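Local coordinates for protein uricase (Bacillus fastidiosus, PDB 4R8X) that probably catalyses the oxygen-dependent oxidation of urate to 5-hydroxyisourate, the first step of urate breakdown to allantoin, at residues 91-94 and 95-99; 302-305 and 306-309. All coordinates share one frame; numbering follows the deposited sequence.

Interaction 1: residues 91-94 and 95-99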
ATOM      1  N   PHE D  91      -4.429  27.080 -11.479  1.00 11.87           N
ATOM      2  CA  PHE D  91      -4.535  27.211 -10.038  1.00 13.04           C
ATOM      3  C   PHE D  91      -3.168  27.251  -9.351  1.00 12.54           C
ATOM      4  O   PHE D  91      -2.940  28.084  -8.483  1.00 13.30           O
ATOM      5  CB  PHE D  91      -5.372  26.079  -9.453  1.00 12.65           C
ATOM      6  CG  PHE D  91      -5.487  26.135  -7.958  1.00 12.58           C
ATOM      7  CD1 PHE D  91      -6.079  27.228  -7.339  1.00 13.43           C
ATOM      8  CD2 PHE D  91      -4.982  25.109  -7.168  1.00 13.84           C
ATOM      9  CE1 PHE D  91      -6.176  27.296  -5.960  1.00 13.40           C
ATOM     10  CE2 PHE D  91      -5.080  25.161  -5.792  1.00 13.69           C
ATOM     11  CZ  PHE D  91      -5.682  26.255  -5.177  1.00 13.51           C
ATOM     12  N   LEU D  92      -2.255  26.364  -9.746  1.00 11.54           N
ATOM     13  CA  LEU D  92      -0.944  26.316  -9.117  1.00 11.71           C
ATOM     14  C   LEU D  92      -0.159  27.613  -9.334  1.00 12.68           C
ATOM     15  O   LEU D  92       0.472  28.121  -8.406  1.00 12.71           O
ATOM     16  CB  LEU D  92      -0.143  25.103  -9.610  1.00 12.22           C
ATOM     17  CG  LEU D  92      -0.738  23.725  -9.305  1.00 12.80           C
ATOM     18  CD1 LEU D  92       0.308  22.669  -9.611  1.00 13.68           C
ATOM     19  CD2 LEU D  92      -1.247  23.601  -7.858  1.00 14.04           C
ATOM     20  N   GLN D  93      -0.203  28.151 -10.547  1.00 12.61           N
ATOM     21  CA  GLN D  93       0.512  29.403 -10.778  1.00 12.90           C
ATOM     22  C   GLN D  93      -0.096  30.553  -9.975  1.00 13.94           C
ATOM     23  O   GLN D  93       0.630  31.368  -9.416  1.00 14.50           O
ATOM     24  CB  GLN D  93       0.566  29.772 -12.257  1.00 14.42           C
ATOM     25  CG  GLN D  93       1.421  30.998 -12.495  1.00 15.62           C
ATOM     26  CD  GLN D  93       1.683  31.252 -13.953  1.00 15.94           C
ATOM     27  OE1 GLN D  93       1.522  30.367 -14.791  1.00 15.44           O
ATOM     28  NE2 GLN D  93       2.090  32.469 -14.271  1.00 16.42           N
ATOM     29  N   TYR D  94      -1.427  30.591  -9.921  1.00 13.69           N
ATOM     30  CA  TYR D  94      -2.171  31.559  -9.125  1.00 13.17           C
ATOM     31  C   TYR D  94      -1.707  31.546  -7.669  1.00 13.35           C
ATOM     32  O   TYR D  94      -1.431  32.593  -7.076  1.00 14.34           O
ATOM     33  CB  TYR D  94      -3.667  31.243  -9.248  1.00 14.10           C
ATOM     34  CG  TYR D  94      -4.627  31.993  -8.345  1.00 14.54           C
ATOM     35  CD1 TYR D  94      -4.831  33.365  -8.477  1.00 15.23           C
ATOM     36  CD2 TYR D  94      -5.401  31.304  -7.412  1.00 16.12           C
ATOM     37  CE1 TYR D  94      -5.745  34.024  -7.672  1.00 15.43           C
ATOM     38  CE2 TYR D  94      -6.306  31.957  -6.608  1.00 17.47           C
ATOM     39  CZ  TYR D  94      -6.478  33.313  -6.738  1.00 17.40           C
ATOM     40  OH  TYR D  94      -7.391  33.957  -5.937  1.00 18.44           O
ATOM     41  N   VAL D  95      -1.606  30.355  -7.090  1.00 12.79           N
ATOM     42  CA  VAL D  95      -1.171  30.207  -5.699  1.00 12.93           C
ATOM     43  C   VAL D  95       0.288  30.603  -5.472  1.00 12.14           C
ATOM     44  O   VAL D  95       0.591  31.299  -4.506  1.00 13.34           O
ATOM     45  CB  VAL D  95      -1.440  28.776  -5.182  1.00 13.95           C
ATOM     46  CG1 VAL D  95      -0.805  28.553  -3.806  1.00 14.75           C
ATOM     47  CG2 VAL D  95      -2.943  28.505  -5.124  1.00 15.27           C
ATOM     48  N   CYS D  96       1.181  30.155  -6.358  1.00 12.72           N
ATOM     49  CA  CYS D  96       2.591  30.540  -6.293  1.00 12.91           C
ATOM     50  C   CYS D  96       2.748  32.052  -6.273  1.00 12.75           C
ATOM     51  O   CYS D  96       3.474  32.603  -5.444  1.00 13.19           O
ATOM     52  CB  CYS D  96       3.343  30.004  -7.513  1.00 14.67           C
ATOM     53  SG  CYS D  96       3.657  28.227  -7.545  1.00 15.00           S
ATOM     54  N   GLU D  97       2.083  32.708  -7.214  1.00 12.79           N
ATOM     55  CA  GLU D  97       2.209  34.159  -7.325  1.00 13.20           C
ATOM     56  C   GLU D  97       1.636  34.836  -6.092  1.00 14.57           C
ATOM     57  O   GLU D  97       2.191  35.821  -5.600  1.00 14.76           O
ATOM     58  CB  GLU D  97       1.537  34.639  -8.607  1.00 14.45           C
ATOM     59  CG  GLU D  97       2.363  34.251  -9.820  1.00 15.20           C
ATOM     60  CD  GLU D  97       1.669  34.438 -11.154  1.00 17.08           C
ATOM     61  OE1 GLU D  97       0.427  34.576 -11.199  1.00 19.06           O
ATOM     62  OE2 GLU D  97       2.389  34.440 -12.173  1.00 17.04           O
ATOM     63  N   ALA D  98       0.540  34.290  -5.574  1.00 14.63           N
ATOM     64  CA  ALA D  98      -0.092  34.849  -4.384  1.00 14.42           C
ATOM     65  C   ALA D  98       0.829  34.755  -3.165  1.00 14.29           C
ATOM     66  O   ALA D  98       0.945  35.716  -2.396  1.00 13.99           O
ATOM     67  CB  ALA D  98      -1.416  34.145  -4.114  1.00 14.23           C
ATOM     68  N   PHE D  99       1.480  33.605  -2.982  1.00 14.16           N
ATOM     69  CA  PHE D  99       2.448  33.464  -1.895  1.00 14.21           C
ATOM     70  C   PHE D  99       3.545  34.530  -2.015  1.00 15.17           C
ATOM     71  O   PHE D  99       3.904  35.178  -1.028  1.00 15.55           O
ATOM     72  CB  PHE D  99       3.098  32.070  -1.911  1.00 13.13           C
ATOM     73  CG  PHE D  99       2.384  31.021  -1.093  1.00 13.47           C
ATOM     74  CD1 PHE D  99       2.280  31.134   0.280  1.00 13.77           C
ATOM     75  CD2 PHE D  99       1.885  29.882  -1.703  1.00 12.26           C
ATOM     76  CE1 PHE D  99       1.656  30.148   1.031  1.00 13.66           C
ATOM     77  CE2 PHE D  99       1.265  28.885  -0.966  1.00 12.13           C
ATOM     78  CZ  PHE D  99       1.142  29.024   0.406  1.00 13.79           C
TER
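Gln-93 and Glu-97, one helical turn apart, are joined by a side-chain hydrogen bond from Gln-93 NE2 to Glu-97 OE2, 2.9 Å long and almost straight at 178°. The oxygen lies in the amide plane, but the donor comes from above the carboxylate, the two planes standing 80° apart. Gln-93 reaches it with CG anti to the backbone N (chi1 -175°) and an extended chain, while Glu-97 CG passes over Gln-93 O at 3.4 Å. The apolar pair is Phe-91 with Val-95: Val-95 CG2 sits over one face of the Phe-91 ring, displaced toward the rim, as a CH-pi contact 3.8 Å from the centroid, nearest to Phe-91 CZ at 3.5 Å. Backbone bonds are the regular alpha-helical i to i+4 set, Val-95 N to Phe-91 O, Cys-96 N to Leu-92 O, Glu-97 N to Gln-93 O and Ala-98 N to Tyr-94 O. One side of helix 88-102, with Leu-92 and Cys-96, lies on strands 108-125 and 143-153; Phe-91, Tyr-94, Val-95 and Ala-98 meet helix 69-82, where Tyr-94 OH is hydrogen-bonded to Ser-82 OG, and Phe-91 also reaches Met-43 of strand 40-50.

Interaction 2: residues 302-305 and 306-309; sequences SVHQ and EDLA
Asp-307 folds back from the first turn of helix 305-312 onto His-304, the residue at its N-cap. Its CB lies 3.2 Å from His-304 O and brushes the Val-303 side chain. Next, CG stands anti to the carbonyl carbon (chi1 -66°), which swings the carboxylate toward the end of strand 296-304. There OD2 accepts the backbone N-H of His-304 at 2.9 Å (157°), met on the anti side, 26° out of the carboxylate plane. The same OD2 touches Val-303 CG1 at 3.7 Å and lies in the plane of the His-304 ring at its edge, 3.9 Å from CD2. The other oxygen, OD1, forms salt bridges with Arg-310 and with Arg-3 of the second subunit. In return, Asp-307 N donates to His-304 O at 2.8 Å, from well above the carbonyl plane, and Leu-308 N adds a weak bond to that oxygen. At the far end of its ring, His-304 NE2 is hydrogen-bonded to Ser-302 OG (2.8 Å). A water links Gln-305 N to Glu-306 OE1, which itself approaches His-304 CB at 3.5 Å. Gln-305 OE1 rests 3.7 Å from Leu-308 CD2, while NE2 bonds to the carbonyls of Leu-256 and Leu-262. With an alanine at Asp-307, the His-304 N-H is likely to be left without its acceptor, and both arginines without this carboxylate. Chemically this is the half of a capping box in which the N3 side chain returns to the N-cap N-H; the negative carboxylate near the helix N-terminus is likely to be favourable for the helix dipole, and it ties the strand-to-helix turn to the subunit interface.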
ATOM      1  N   SER D 302      11.839  11.261 -24.268  1.00 15.45           N
ATOM      2  CA  SER D 302      11.139  12.465 -24.698  1.00 15.70           C
ATOM      3  C   SER D 302      11.130  12.590 -26.220  1.00 16.58           C
ATOM      4  O   SER D 302      12.111  12.259 -26.891  1.00 16.88           O
ATOM      5  CB  SER D 302      11.730  13.721 -24.050  1.00 16.60           C
ATOM      6  OG  SER D 302      13.081  13.918 -24.427  1.00 16.94           O
ATOM      7  N   VAL D 303      10.000  13.063 -26.739  1.00 16.53           N
ATOM      8  CA  VAL D 303       9.772  13.274 -28.160  1.00 17.35           C
ATOM      9  C   VAL D 303       9.540  14.776 -28.362  1.00 16.45           C
ATOM     10  O   VAL D 303       8.873  15.421 -27.548  1.00 16.13           O
ATOM     11  CB  VAL D 303       8.552  12.469 -28.647  1.00 18.54           C
ATOM     12  CG1 VAL D 303       8.457  12.487 -30.163  1.00 19.00           C
ATOM     13  CG2 VAL D 303       8.640  11.033 -28.154  1.00 18.78           C
ATOM     14  N   HIS D 304      10.112  15.335 -29.426  1.00 16.84           N
ATOM     15  CA  HIS D 304      10.136  16.782 -29.611  1.00 16.68           C
ATOM     16  C   HIS D 304       9.594  17.138 -30.988  1.00 16.58           C
ATOM     17  O   HIS D 304       9.554  16.284 -31.868  1.00 17.14           O
ATOM     18  CB  HIS D 304      11.572  17.280 -29.432  1.00 18.11           C
ATOM     19  CG  HIS D 304      12.168  16.884 -28.116  1.00 20.02           C
ATOM     20  ND1 HIS D 304      12.305  17.768 -27.068  1.00 21.12           N
ATOM     21  CD2 HIS D 304      12.622  15.690 -27.663  1.00 20.35           C
ATOM     22  CE1 HIS D 304      12.836  17.141 -26.033  1.00 21.17           C
ATOM     23  NE2 HIS D 304      13.037  15.878 -26.368  1.00 20.04           N
ATOM     24  N   GLN D 305       9.158  18.379 -31.176  1.00 17.55           N
ATOM     25  CA  GLN D 305       8.613  18.784 -32.473  1.00 18.22           C
ATOM     26  C   GLN D 305       9.566  18.502 -33.641  1.00 18.36           C
ATOM     27  O   GLN D 305       9.128  18.167 -34.737  1.00 18.19           O
ATOM     28  CB  GLN D 305       8.198  20.260 -32.472  1.00 18.50           C
ATOM     29  CG  GLN D 305       6.950  20.563 -31.640  1.00 18.58           C
ATOM     30  CD  GLN D 305       5.670  19.973 -32.222  1.00 18.11           C
ATOM     31  OE1 GLN D 305       5.677  19.368 -33.288  1.00 18.21           O
ATOM     32  NE2 GLN D 305       4.561  20.151 -31.512  1.00 17.55           N
ATOM     33  N   GLU D 306      10.866  18.592 -33.384  1.00 18.42           N
ATOM     34  CA  GLU D 306      11.865  18.293 -34.406  1.00 18.51           C
ATOM     35  C   GLU D 306      11.781  16.835 -34.869  1.00 17.65           C
ATOM     36  O   GLU D 306      12.068  16.533 -36.028  1.00 17.98           O
ATOM     37  CB  GLU D 306      13.275  18.627 -33.905  1.00 20.98           C
ATOM     38  CG  GLU D 306      13.543  20.122 -33.717  1.00 24.66           C
ATOM     39  CD  GLU D 306      12.937  20.711 -32.447  1.00 27.09           C
ATOM     40  OE1 GLU D 306      12.433  19.951 -31.590  1.00 26.45           O
ATOM     41  OE2 GLU D 306      12.972  21.954 -32.309  1.00 29.07           O
ATOM     42  N   ASP D 307      11.379  15.937 -33.968  1.00 16.91           N
ATOM     43  CA  ASP D 307      11.174  14.536 -34.337  1.00 16.99           C
ATOM     44  C   ASP D 307      10.024  14.405 -35.319  1.00 16.74           C
ATOM     45  O   ASP D 307      10.124  13.701 -36.320  1.00 17.47           O
ATOM     46  CB  ASP D 307      10.905  13.669 -33.103  1.00 17.85           C
ATOM     47  CG  ASP D 307      12.101  13.583 -32.179  1.00 19.32           C
ATOM     48  OD1 ASP D 307      13.230  13.392 -32.682  1.00 19.36           O
ATOM     49  OD2 ASP D 307      11.912  13.709 -30.952  1.00 19.62           O
ATOM     50  N   LEU D 308       8.923  15.088 -35.027  1.00 15.68           N
ATOM     51  CA  LEU D 308       7.754  15.035 -35.894  1.00 16.41           C
ATOM     52  C   LEU D 308       8.088  15.603 -37.272  1.00 16.61           C
ATOM     53  O   LEU D 308       7.709  15.036 -38.297  1.00 16.59           O
ATOM     54  CB  LEU D 308       6.599  15.805 -35.265  1.00 16.30           C
ATOM     55  CG  LEU D 308       5.299  15.786 -36.066  1.00 16.21           C
ATOM     56  CD1 LEU D 308       4.727  14.370 -36.149  1.00 17.52           C
ATOM     57  CD2 LEU D 308       4.299  16.741 -35.452  1.00 15.98           C
ATOM     58  N   ALA D 309       8.820  16.711 -37.290  1.00 17.33           N
ATOM     59  CA  ALA D 309       9.232  17.306 -38.554  1.00 17.51           C
ATOM     60  C   ALA D 309      10.099  16.342 -39.367  1.00 18.21           C
ATOM     61  O   ALA D 309       9.952  16.239 -40.589  1.00 18.34           O
ATOM     62  CB  ALA D 309       9.956  18.622 -38.314  1.00 17.56           C
TER
HETATM   63  O   HOH W   1      10.028  21.126 -29.715  1.00 28.66           O

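Interaction 1 closes long before interaction 2 opens along the chain, and the two lie apart in space, with centres 31 Å from each other and nearest atoms about 20 Å. Residues 91-99 occupy the middle of helix 88-102, whereas 302-309 join strand 296-304 to helix 305-312 near the C-terminus. One antiparallel sheet connects them: helix 88-102 lies on its strands 108-125 and 143-153, while residues 302-304 end strand 296-304, which pairs with 262-271 in the same sheet. This fits the tandem T-fold of uricases, one contact in each half. Interaction 1 is local to one helix, whose surroundings lie within its own subunit; interaction 2 also reaches a second subunit of the four-chain assembly.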